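Local atomic coordinates of P450 epoxidase (Sorangium cellulosum, PDB entry 1Q5D), a protein that belongs to the cytochrome P450 family of mainly helical haem proteins and holds an iron protoporphyrin IX in its pocket. Residues A[285-293]-A[372-380]; A[138-146]-A[406-414]. All blocks are in the same frame, centred on the assembly; numbering follows the deposited sequence.

From the N terminus, helix 123-137 leads into segment 138-146, whose short strand waits some 260 residues for its partner. The chain then builds most of the helical body, including helix 257-272. After helix 274-282 comes helix 287-297, which carries 285-293; 78 residues later, with two of the five strands of the larger sheet (304-309 and 325-329) between, helix 368-385 returns to it through 372-380 and closes interaction 1. Only near the C terminus does 406-414 pair with 138-146, so the loop closed by interaction 2 encloses interaction 1. The contacts do not touch, their nearest atoms being about 8 Å apart. Helix 257-272 joins them: Leu291, Val379, Val145 and Val411 all pack on it.

Interaction 1. Residues A[285-293]-A[372-380]; sequences GLMRNALDE and RLEAEIAVG
Met287, Leu291 and Asp292 of helix 287-297 meet helix 368-385 in a helix-helix packing with a salt bridge beside its apolar patch, the meeting of the K and L helices of the cytochrome P450 fold. The axes of the two helical segments come within 9.8 Å and their directions differ by 109°, so the contact stays compact. Its apolar centre is built from Leu291, whose CD1 lies 3.7 Å from Ala375 CB and also rests on the backbone between Ala375 and Glu376. The other branch, CD2, slides past Val379 and comes 4.1 Å from CG2 of that residue. Met287 widens this patch: with CG anti to its backbone N (chi1 -178°) and the chain folded at both later torsions, its CE ends 3.8 Å from Val379 CG1, close to the backbone of Gly380. Behind the patch, helix 257-272 receives Leu291 and Val379, and the side chain of Ala375 is about 7 Å from the haem. On the K helix, Glu293 binds Arg296 and Arg350, the Glu-Arg-Arg triad of P450s, beside this contact.

The polar side is held by Arg372, extended from CG to NE. Its NE donates to Asp292 OD1 at 2.9 Å, with an N-H...O angle of 151°, reaching the syn side of the carboxylate slightly out of its plane. The bond probably offsets part of the repulsion from Arg288, whose guanidinium stands nearly perpendicular to that of Arg372. Glu376 may help too, although its OE1 is still 4.7 Å from Arg288 NH1. Arg288 crosses over the aliphatic part of Arg372, and its buried NE, with no hydrogen-bonding partner in the model, lies 3.1 Å from Arg372 CD.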
ATOM      1  N   GLY A 285      -0.768  24.564  -0.774  1.00 43.74           N
ATOM      2  CA  GLY A 285      -0.423  23.907  -2.021  1.00 41.61           C
ATOM      3  C   GLY A 285       0.751  22.937  -1.924  1.00 40.22           C
ATOM      4  O   GLY A 285       0.969  22.137  -2.837  1.00 38.86           O
ATOM      5  N   LEU A 286       1.491  23.003  -0.818  1.00 39.11           N
ATOM      6  CA  LEU A 286       2.630  22.114  -0.565  1.00 39.13           C
ATOM      7  C   LEU A 286       2.207  20.746  -0.001  1.00 38.70           C
ATOM      8  O   LEU A 286       3.031  19.840   0.116  1.00 37.52           O
ATOM      9  CB  LEU A 286       3.601  22.779   0.418  1.00 40.29           C
ATOM     10  CG  LEU A 286       5.109  22.776   0.125  1.00 41.84           C
ATOM     11  CD1 LEU A 286       5.435  22.840  -1.372  1.00 42.20           C
ATOM     12  CD2 LEU A 286       5.818  23.907   0.882  1.00 42.71           C
ATOM     13  N   MET A 287       0.936  20.594   0.363  1.00 38.12           N
ATOM     14  CA  MET A 287       0.507  19.372   1.048  1.00 38.06           C
ATOM     15  C   MET A 287       0.788  18.148   0.175  1.00 37.83           C
ATOM     16  O   MET A 287       1.285  17.128   0.643  1.00 37.43           O
ATOM     17  CB  MET A 287      -0.975  19.450   1.438  1.00 37.79           C
ATOM     18  CG  MET A 287      -1.501  18.227   2.209  1.00 36.61           C
ATOM     19  SD  MET A 287      -0.493  17.798   3.655  1.00 37.62           S
ATOM     20  CE  MET A 287      -1.213  18.842   4.867  1.00 37.12           C
ATOM     21  N   ARG A 288       0.476  18.269  -1.108  1.00 38.43           N
ATOM     22  CA  ARG A 288       0.683  17.196  -2.062  1.00 38.92           C
ATOM     23  C   ARG A 288       2.135  16.709  -2.032  1.00 37.37           C
ATOM     24  O   ARG A 288       2.401  15.517  -1.916  1.00 35.54           O
ATOM     25  CB  ARG A 288       0.332  17.689  -3.462  1.00 42.20           C
ATOM     26  CG  ARG A 288      -0.656  16.817  -4.180  1.00 47.24           C
ATOM     27  CD  ARG A 288      -0.035  15.602  -4.836  1.00 50.63           C
ATOM     28  NE  ARG A 288      -1.048  14.658  -5.318  1.00 54.05           N
ATOM     29  CZ  ARG A 288      -1.959  14.932  -6.250  1.00 55.31           C
ATOM     30  NH1 ARG A 288      -2.002  16.134  -6.814  1.00 56.43           N
ATOM     31  NH2 ARG A 288      -2.828  13.997  -6.626  1.00 56.34           N
ATOM     32  N   ASN A 289       3.068  17.645  -2.148  1.00 35.18           N
ATOM     33  CA  ASN A 289       4.480  17.304  -2.118  1.00 34.31           C
ATOM     34  C   ASN A 289       4.908  16.748  -0.774  1.00 32.26           C
ATOM     35  O   ASN A 289       5.724  15.851  -0.714  1.00 32.35           O
ATOM     36  CB  ASN A 289       5.351  18.513  -2.467  1.00 34.99           C
ATOM     37  CG  ASN A 289       6.772  18.116  -2.777  1.00 35.32           C
ATOM     38  OD1 ASN A 289       7.015  17.304  -3.662  1.00 35.15           O
ATOM     39  ND2 ASN A 289       7.722  18.672  -2.028  1.00 36.05           N
ATOM     40  N   ALA A 290       4.346  17.278   0.299  1.00 30.86           N
ATOM     41  CA  ALA A 290       4.658  16.799   1.645  1.00 31.18           C
ATOM     42  C   ALA A 290       4.258  15.332   1.833  1.00 30.94           C
ATOM     43  O   ALA A 290       4.925  14.576   2.542  1.00 30.83           O
ATOM     44  CB  ALA A 290       3.978  17.661   2.676  1.00 31.21           C
ATOM     45  N   LEU A 291       3.158  14.939   1.203  1.00 30.67           N
ATOM     46  CA  LEU A 291       2.649  13.584   1.379  1.00 31.15           C
ATOM     47  C   LEU A 291       3.533  12.624   0.611  1.00 30.01           C
ATOM     48  O   LEU A 291       3.751  11.494   1.041  1.00 29.69           O
ATOM     49  CB  LEU A 291       1.191  13.472   0.913  1.00 30.71           C
ATOM     50  CG  LEU A 291       0.199  14.289   1.743  1.00 32.49           C
ATOM     51  CD1 LEU A 291      -1.178  14.304   1.064  1.00 31.98           C
ATOM     52  CD2 LEU A 291       0.097  13.719   3.158  1.00 32.78           C
ATOM     53  N   ASP A 292       4.062  13.079  -0.522  1.00 29.47           N
ATOM     54  CA  ASP A 292       4.994  12.254  -1.283  1.00 29.96           C
ATOM     55  C   ASP A 292       6.317  12.111  -0.524  1.00 29.08           C
ATOM     56  O   ASP A 292       6.948  11.038  -0.525  1.00 29.84           O
ATOM     57  CB  ASP A 292       5.232  12.831  -2.683  1.00 30.52           C
ATOM     58  CG  ASP A 292       4.000  12.750  -3.566  1.00 32.54           C
ATOM     59  OD1 ASP A 292       3.151  11.859  -3.342  1.00 33.02           O
ATOM     60  OD2 ASP A 292       3.791  13.532  -4.519  1.00 33.62           O
ATOM     61  N   GLU A 293       6.736  13.190   0.112  1.00 28.31           N
ATOM     62  CA  GLU A 293       7.949  13.163   0.924  1.00 29.03           C
ATOM     63  C   GLU A 293       7.773  12.284   2.177  1.00 27.94           C
ATOM     64  O   GLU A 293       8.736  11.744   2.690  1.00 27.86           O
ATOM     65  CB  GLU A 293       8.385  14.589   1.295  1.00 30.25           C
ATOM     66  CG  GLU A 293       9.467  14.683   2.365  1.00 32.50           C
ATOM     67  CD  GLU A 293      10.831  14.234   1.891  1.00 32.27           C
ATOM     68  OE1 GLU A 293      11.839  14.617   2.531  1.00 33.81           O
ATOM     69  OE2 GLU A 293      10.916  13.519   0.883  1.00 32.71           O
ATOM     70  N   ARG A 372      -3.394   9.846  -2.859  1.00 26.92           N
ATOM     71  CA  ARG A 372      -2.958  11.207  -2.599  1.00 27.78           C
ATOM     72  C   ARG A 372      -4.157  12.080  -2.261  1.00 27.18           C
ATOM     73  O   ARG A 372      -4.079  12.904  -1.366  1.00 26.41           O
ATOM     74  CB  ARG A 372      -2.218  11.784  -3.808  1.00 29.46           C
ATOM     75  CG  ARG A 372      -0.767  11.289  -3.974  1.00 30.80           C
ATOM     76  CD  ARG A 372      -0.131  11.703  -5.328  1.00 32.28           C
ATOM     77  NE  ARG A 372       1.270  11.286  -5.486  1.00 32.96           N
ATOM     78  CZ  ARG A 372       1.850  11.041  -6.658  1.00 34.14           C
ATOM     79  NH1 ARG A 372       1.147  11.157  -7.790  1.00 34.76           N
ATOM     80  NH2 ARG A 372       3.130  10.651  -6.710  1.00 34.26           N
ATOM     81  N   LEU A 373      -5.264  11.874  -2.971  1.00 27.98           N
ATOM     82  CA  LEU A 373      -6.496  12.639  -2.705  1.00 27.85           C
ATOM     83  C   LEU A 373      -7.025  12.381  -1.307  1.00 28.63           C
ATOM     84  O   LEU A 373      -7.330  13.319  -0.552  1.00 27.79           O
ATOM     85  CB  LEU A 373      -7.580  12.338  -3.740  1.00 27.95           C
ATOM     86  CG  LEU A 373      -8.922  13.056  -3.465  1.00 29.42           C
ATOM     87  CD1 LEU A 373      -8.733  14.557  -3.567  1.00 30.15           C
ATOM     88  CD2 LEU A 373     -10.011  12.567  -4.418  1.00 30.18           C
ATOM     89  N   GLU A 374      -7.143  11.106  -0.937  1.00 28.81           N
ATOM     90  CA  GLU A 374      -7.623  10.796   0.394  1.00 28.99           C
ATOM     91  C   GLU A 374      -6.757  11.427   1.459  1.00 29.05           C
ATOM     92  O   GLU A 374      -7.264  11.975   2.440  1.00 30.80           O
ATOM     93  CB  GLU A 374      -7.639   9.284   0.634  1.00 29.29           C
ATOM     94  CG  GLU A 374      -8.539   8.500  -0.297  1.00 29.20           C
ATOM     95  CD  GLU A 374      -8.497   7.028   0.044  1.00 29.48           C
ATOM     96  OE1 GLU A 374      -8.701   6.702   1.236  1.00 30.64           O
ATOM     97  OE2 GLU A 374      -8.266   6.210  -0.864  1.00 30.08           O
ATOM     98  N   ALA A 375      -5.443  11.323   1.289  1.00 28.06           N
ATOM     99  CA  ALA A 375      -4.533  11.839   2.299  1.00 28.90           C
ATOM    100  C   ALA A 375      -4.543  13.370   2.333  1.00 29.37           C
ATOM    101  O   ALA A 375      -4.459  13.978   3.395  1.00 29.57           O
ATOM    102  CB  ALA A 375      -3.116  11.300   2.078  1.00 28.03           C
ATOM    103  N   GLU A 376      -4.654  13.987   1.165  1.00 31.23           N
ATOM    104  CA  GLU A 376      -4.725  15.448   1.101  1.00 33.30           C
ATOM    105  C   GLU A 376      -5.924  15.947   1.897  1.00 32.09           C
ATOM    106  O   GLU A 376      -5.811  16.840   2.737  1.00 31.73           O
ATOM    107  CB  GLU A 376      -4.848  15.878  -0.355  1.00 36.79           C
ATOM    108  CG  GLU A 376      -4.192  17.207  -0.675  1.00 40.65           C
ATOM    109  CD  GLU A 376      -4.471  17.640  -2.100  1.00 43.15           C
ATOM    110  OE1 GLU A 376      -4.669  16.752  -2.976  1.00 44.03           O
ATOM    111  OE2 GLU A 376      -4.502  18.869  -2.340  1.00 44.98           O
ATOM    112  N   ILE A 377      -7.070  15.341   1.651  1.00 30.76           N
ATOM    113  CA  ILE A 377      -8.287  15.705   2.383  1.00 31.43           C
ATOM    114  C   ILE A 377      -8.177  15.391   3.873  1.00 30.69           C
ATOM    115  O   ILE A 377      -8.488  16.226   4.710  1.00 31.37           O
ATOM    116  CB  ILE A 377      -9.502  14.987   1.767  1.00 30.37           C
ATOM    117  CG1 ILE A 377      -9.824  15.582   0.395  1.00 31.48           C
ATOM    118  CG2 ILE A 377     -10.715  15.098   2.681  1.00 31.07           C
ATOM    119  CD1 ILE A 377     -10.790  14.737  -0.422  1.00 30.96           C
ATOM    120  N   ALA A 378      -7.710  14.189   4.209  1.00 30.78           N
ATOM    121  CA  ALA A 378      -7.663  13.752   5.609  1.00 30.05           C
ATOM    122  C   ALA A 378      -6.664  14.539   6.442  1.00 29.77           C
ATOM    123  O   ALA A 378      -6.976  14.976   7.555  1.00 30.91           O
ATOM    124  CB  ALA A 378      -7.328  12.244   5.693  1.00 29.61           C
ATOM    125  N   VAL A 379      -5.456  14.688   5.913  1.00 29.48           N
ATOM    126  CA  VAL A 379      -4.379  15.370   6.624  1.00 30.92           C
ATOM    127  C   VAL A 379      -4.588  16.888   6.585  1.00 31.91           C
ATOM    128  O   VAL A 379      -4.433  17.554   7.607  1.00 33.65           O
ATOM    129  CB  VAL A 379      -2.990  15.031   6.066  1.00 30.53           C
ATOM    130  CG1 VAL A 379      -1.887  15.744   6.891  1.00 30.90           C
ATOM    131  CG2 VAL A 379      -2.754  13.503   6.033  1.00 29.88           C
ATOM    132  N   GLY A 380      -4.952  17.421   5.421  1.00 32.18           N
ATOM    133  CA  GLY A 380      -5.269  18.840   5.310  1.00 34.20           C
ATOM    134  C   GLY A 380      -6.351  19.246   6.312  1.00 35.19           C
ATOM    135  O   GLY A 380      -6.163  20.177   7.096  1.00 36.61           O
TER

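Interaction 2. Residues A[138-146]-A[406-414]; sequences SGQEEFDVV and IESLNVILK
Asp144 turns its carboxylate across to 406-414 and joins the two segments where the strand runs into the turn before helix 146-150. Its CB lies 3.8 Å from Asn410 ND2, the two residues being a non-hydrogen-bonded antiparallel pair with side chains on the same face. CG then swings anti to the backbone N (chi1 -174°), which brings the carboxylate over the backbone of Ser408 and Leu409. OD1 rests 3.6 Å from Ser408 CB and has a long, weak ion pair with Arg147. Within the two segments OD2 accepts from two backbone N-H groups, from opposite faces of the carboxylate plane: Leu409 N reaches it at 3.0 Å along an almost straight line (N-H...O 177°), and Val146 N at 2.9 Å. The latter is a capping bond, so one oxygen serves both the helix start and the facing segment.

The backbone continues the pairing on either side of Asp144. Val145 N binds Leu409 O at 2.8 Å, while Phe143 and Val411 exchange two bonds, Val411 N to Phe143 O at 2.8 Å and Phe143 N to Val411 O at 3.2 Å. Phe143 shares its face of the sheet with Val411, and Leu413 CD1 sits over one face of its ring, 4.2 Å from the centroid, in a CH-pi contact. Val145 lies alongside Leu409 and crosses Val411; Val146 CG2 fits against Ile406. Farther back, a water donates to the carbonyls of Gln140 and Glu141 and is weakly bound by Leu413 N. Strands 390-391 and 396-397 also pair with 406-412, and Glu407 and Ser408 form a classic beta bulge opposite Val396. The arrangement is consistent with the small C-terminal beta-3 sheet of P450s, to which the link between the D and E helices adds one strand.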
ATOM      1  N   SER A 138     -13.871  14.090  18.165  1.00 59.57           N
ATOM      2  CA  SER A 138     -12.955  15.176  18.507  1.00 60.46           C
ATOM      3  C   SER A 138     -13.147  15.701  19.934  1.00 61.79           C
ATOM      4  O   SER A 138     -12.287  16.413  20.463  1.00 61.87           O
ATOM      5  CB  SER A 138     -13.094  16.324  17.512  1.00 60.41           C
ATOM      6  OG  SER A 138     -14.437  16.768  17.435  1.00 60.30           O
ATOM      7  N   GLY A 139     -14.265  15.337  20.555  1.00 63.07           N
ATOM      8  CA  GLY A 139     -14.637  15.891  21.847  1.00 65.09           C
ATOM      9  C   GLY A 139     -13.918  15.286  23.040  1.00 66.37           C
ATOM     10  O   GLY A 139     -13.810  15.923  24.094  1.00 66.68           O
ATOM     11  N   GLN A 140     -13.420  14.062  22.872  1.00 67.16           N
ATOM     12  CA  GLN A 140     -12.751  13.340  23.953  1.00 67.94           C
ATOM     13  C   GLN A 140     -11.448  13.989  24.404  1.00 67.96           C
ATOM     14  O   GLN A 140     -10.972  14.952  23.797  1.00 68.33           O
ATOM     15  CB  GLN A 140     -12.479  11.886  23.553  1.00 68.52           C
ATOM     16  CG  GLN A 140     -13.293  11.388  22.376  1.00 69.41           C
ATOM     17  CD  GLN A 140     -14.770  11.248  22.690  1.00 70.18           C
ATOM     18  OE1 GLN A 140     -15.590  11.090  21.779  1.00 70.64           O
ATOM     19  NE2 GLN A 140     -15.117  11.309  23.976  1.00 70.66           N
ATOM     20  N   GLU A 141     -10.880  13.456  25.479  1.00 67.73           N
ATOM     21  CA  GLU A 141      -9.555  13.864  25.917  1.00 67.39           C
ATOM     22  C   GLU A 141      -8.526  13.315  24.931  1.00 65.87           C
ATOM     23  O   GLU A 141      -7.596  14.017  24.524  1.00 66.20           O
ATOM     24  CB  GLU A 141      -9.275  13.338  27.328  1.00 68.55           C
ATOM     25  CG  GLU A 141      -8.470  14.286  28.208  1.00 70.05           C
ATOM     26  CD  GLU A 141      -9.252  15.531  28.601  1.00 70.89           C
ATOM     27  OE1 GLU A 141      -8.648  16.630  28.626  1.00 71.18           O
ATOM     28  OE2 GLU A 141     -10.469  15.413  28.882  1.00 71.11           O
ATOM     29  N   GLU A 142      -8.722  12.059  24.536  1.00 63.71           N
ATOM     30  CA  GLU A 142      -7.793  11.345  23.662  1.00 61.03           C
ATOM     31  C   GLU A 142      -8.386  11.044  22.283  1.00 57.49           C
ATOM     32  O   GLU A 142      -9.548  10.643  22.158  1.00 57.63           O
ATOM     33  CB  GLU A 142      -7.333  10.043  24.327  1.00 62.67           C
ATOM     34  CG  GLU A 142      -8.469   9.098  24.702  1.00 64.38           C
ATOM     35  CD  GLU A 142      -9.329   9.624  25.842  1.00 65.24           C
ATOM     36  OE1 GLU A 142      -8.849   9.632  26.997  1.00 65.67           O
ATOM     37  OE2 GLU A 142     -10.485  10.030  25.586  1.00 65.91           O
ATOM     38  N   PHE A 143      -7.568  11.239  21.252  1.00 52.56           N
ATOM     39  CA  PHE A 143      -7.950  10.933  19.880  1.00 47.40           C
ATOM     40  C   PHE A 143      -6.865  10.069  19.240  1.00 45.00           C
ATOM     41  O   PHE A 143      -5.690  10.447  19.201  1.00 44.07           O
ATOM     42  CB  PHE A 143      -8.151  12.225  19.079  1.00 45.83           C
ATOM     43  CG  PHE A 143      -8.847  12.029  17.757  1.00 43.92           C
ATOM     44  CD1 PHE A 143     -10.223  11.838  17.701  1.00 43.18           C
ATOM     45  CD2 PHE A 143      -8.132  12.052  16.566  1.00 42.96           C
ATOM     46  CE1 PHE A 143     -10.868  11.669  16.482  1.00 42.44           C
ATOM     47  CE2 PHE A 143      -8.775  11.880  15.344  1.00 42.10           C
ATOM     48  CZ  PHE A 143     -10.136  11.683  15.301  1.00 41.92           C
ATOM     49  N   ASP A 144      -7.267   8.900  18.757  1.00 42.25           N
ATOM     50  CA  ASP A 144      -6.359   7.986  18.082  1.00 40.19           C
ATOM     51  C   ASP A 144      -6.461   8.167  16.571  1.00 38.54           C
ATOM     52  O   ASP A 144      -7.448   7.777  15.958  1.00 37.62           O
ATOM     53  CB  ASP A 144      -6.699   6.547  18.453  1.00 40.62           C
ATOM     54  CG  ASP A 144      -5.711   5.550  17.895  1.00 40.56           C
ATOM     55  OD1 ASP A 144      -5.728   4.390  18.361  1.00 41.55           O
ATOM     56  OD2 ASP A 144      -4.889   5.828  16.996  1.00 39.54           O
ATOM     57  N   VAL A 145      -5.422   8.747  15.983  1.00 37.35           N
ATOM     58  CA  VAL A 145      -5.397   9.051  14.549  1.00 36.43           C
ATOM     59  C   VAL A 145      -5.517   7.799  13.686  1.00 35.87           C
ATOM     60  O   VAL A 145      -5.982   7.852  12.537  1.00 35.60           O
ATOM     61  CB  VAL A 145      -4.160   9.884  14.192  1.00 35.92           C
ATOM     62  CG1 VAL A 145      -4.032  10.077  12.668  1.00 35.87           C
ATOM     63  CG2 VAL A 145      -4.241  11.243  14.907  1.00 36.48           C
ATOM     64  N   VAL A 146      -5.121   6.662  14.243  1.00 34.76           N
ATOM     65  CA  VAL A 146      -5.372   5.415  13.557  1.00 35.01           C
ATOM     66  C   VAL A 146      -6.823   4.974  13.734  1.00 35.02           C
ATOM     67  O   VAL A 146      -7.613   5.073  12.799  1.00 33.93           O
ATOM     68  CB  VAL A 146      -4.389   4.292  13.972  1.00 34.18           C
ATOM     69  CG1 VAL A 146      -4.764   2.981  13.279  1.00 33.86           C
ATOM     70  CG2 VAL A 146      -2.963   4.683  13.610  1.00 34.61           C
ATOM     71  N   ILE A 406       1.462   1.176  12.160  1.00 30.68           N
ATOM     72  CA  ILE A 406       1.179   1.902  13.391  1.00 31.43           C
ATOM     73  C   ILE A 406      -0.157   1.433  13.941  1.00 32.42           C
ATOM     74  O   ILE A 406      -1.187   1.512  13.255  1.00 31.90           O
ATOM     75  CB  ILE A 406       1.122   3.424  13.149  1.00 32.20           C
ATOM     76  CG1 ILE A 406       2.461   3.938  12.628  1.00 32.37           C
ATOM     77  CG2 ILE A 406       0.785   4.135  14.454  1.00 32.05           C
ATOM     78  CD1 ILE A 406       2.448   5.437  12.222  1.00 32.99           C
ATOM     79  N   GLU A 407      -0.141   0.936  15.172  1.00 33.41           N
ATOM     80  CA  GLU A 407      -1.343   0.428  15.804  1.00 36.26           C
ATOM     81  C   GLU A 407      -2.149   1.535  16.481  1.00 36.38           C
ATOM     82  O   GLU A 407      -3.378   1.476  16.523  1.00 36.99           O
ATOM     83  CB  GLU A 407      -0.984  -0.680  16.805  1.00 37.65           C
ATOM     84  CG  GLU A 407      -0.399  -1.906  16.125  1.00 38.88           C
ATOM     85  CD  GLU A 407       0.017  -2.996  17.102  1.00 39.85           C
ATOM     86  OE1 GLU A 407       0.058  -4.162  16.682  1.00 41.20           O
ATOM     87  OE2 GLU A 407       0.304  -2.698  18.273  1.00 40.12           O
ATOM     88  N   SER A 408      -1.452   2.531  17.013  1.00 36.33           N
ATOM     89  CA  SER A 408      -2.095   3.671  17.657  1.00 36.33           C
ATOM     90  C   SER A 408      -1.222   4.920  17.532  1.00 36.35           C
ATOM     91  O   SER A 408       0.003   4.855  17.613  1.00 35.69           O
ATOM     92  CB  SER A 408      -2.417   3.366  19.131  1.00 37.54           C
ATOM     93  OG  SER A 408      -1.235   3.140  19.873  1.00 38.78           O
ATOM     94  N   LEU A 409      -1.877   6.054  17.302  1.00 36.17           N
ATOM     95  CA  LEU A 409      -1.229   7.348  17.212  1.00 36.13           C
ATOM     96  C   LEU A 409      -2.090   8.316  18.010  1.00 37.12           C
ATOM     97  O   LEU A 409      -3.034   8.917  17.489  1.00 36.26           O
ATOM     98  CB  LEU A 409      -1.137   7.786  15.742  1.00 36.09           C
ATOM     99  CG  LEU A 409      -0.466   9.131  15.450  1.00 36.14           C
ATOM    100  CD1 LEU A 409       0.843   9.249  16.196  1.00 36.64           C
ATOM    101  CD2 LEU A 409      -0.259   9.340  13.937  1.00 35.94           C
ATOM    102  N   ASN A 410      -1.783   8.434  19.294  1.00 39.26           N
ATOM    103  CA  ASN A 410      -2.630   9.182  20.208  1.00 41.20           C
ATOM    104  C   ASN A 410      -2.229  10.644  20.277  1.00 41.46           C
ATOM    105  O   ASN A 410      -1.059  10.974  20.482  1.00 41.84           O
ATOM    106  CB  ASN A 410      -2.623   8.544  21.599  1.00 41.84           C
ATOM    107  CG  ASN A 410      -3.547   7.340  21.689  1.00 42.84           C
ATOM    108  OD1 ASN A 410      -3.091   6.201  21.801  1.00 43.64           O
ATOM    109  ND2 ASN A 410      -4.851   7.585  21.624  1.00 42.74           N
ATOM    110  N   VAL A 411      -3.210  11.519  20.087  1.00 42.19           N
ATOM    111  CA  VAL A 411      -2.952  12.946  20.056  1.00 43.22           C
ATOM    112  C   VAL A 411      -3.937  13.693  20.941  1.00 44.54           C
ATOM    113  O   VAL A 411      -4.963  13.144  21.360  1.00 44.02           O
ATOM    114  CB  VAL A 411      -3.062  13.522  18.620  1.00 43.03           C
ATOM    115  CG1 VAL A 411      -2.105  12.818  17.675  1.00 42.88           C
ATOM    116  CG2 VAL A 411      -4.503  13.431  18.104  1.00 42.94           C
ATOM    117  N   ILE A 412      -3.598  14.947  21.220  1.00 45.38           N
ATOM    118  CA  ILE A 412      -4.511  15.878  21.850  1.00 47.16           C
ATOM    119  C   ILE A 412      -4.806  16.954  20.824  1.00 47.43           C
ATOM    120  O   ILE A 412      -3.907  17.691  20.412  1.00 46.86           O
ATOM    121  CB  ILE A 412      -3.869  16.503  23.098  1.00 47.75           C
ATOM    122  CG1 ILE A 412      -3.463  15.412  24.094  1.00 47.73           C
ATOM    123  CG2 ILE A 412      -4.822  17.514  23.734  1.00 48.10           C
ATOM    124  CD1 ILE A 412      -2.201  15.731  24.874  1.00 48.27           C
ATOM    125  N   LEU A 413      -6.059  17.032  20.396  1.00 49.11           N
ATOM    126  CA  LEU A 413      -6.415  17.917  19.293  1.00 51.12           C
ATOM    127  C   LEU A 413      -6.302  19.395  19.662  1.00 52.94           C
ATOM    128  O   LEU A 413      -5.648  20.163  18.960  1.00 52.60           O
ATOM    129  CB  LEU A 413      -7.803  17.575  18.747  1.00 50.77           C
ATOM    130  CG  LEU A 413      -7.896  16.198  18.080  1.00 50.53           C
ATOM    131  CD1 LEU A 413      -9.343  15.806  17.859  1.00 50.08           C
ATOM    132  CD2 LEU A 413      -7.108  16.163  16.769  1.00 50.13           C
ATOM    133  N   LYS A 414      -6.928  19.793  20.766  1.00 56.34           N
ATOM    134  CA  LYS A 414      -6.824  21.178  21.230  1.00 59.31           C
ATOM    135  C   LYS A 414      -6.232  21.242  22.635  1.00 60.90           C
ATOM    136  O   LYS A 414      -6.964  21.260  23.623  1.00 60.45           O
ATOM    137  CB  LYS A 414      -8.187  21.884  21.191  1.00 60.54           C
ATOM    138  CG  LYS A 414      -9.303  21.106  20.499  1.00 61.68           C
ATOM    139  CD  LYS A 414     -10.628  21.860  20.552  1.00 62.62           C
ATOM    140  CE  LYS A 414     -10.714  22.928  19.449  1.00 63.47           C
ATOM    141  NZ  LYS A 414     -11.706  23.997  19.801  1.00 63.81           N
TER
HETATM  142  O   HOH W   1      -8.232  15.045  22.175  1.00 60.38           O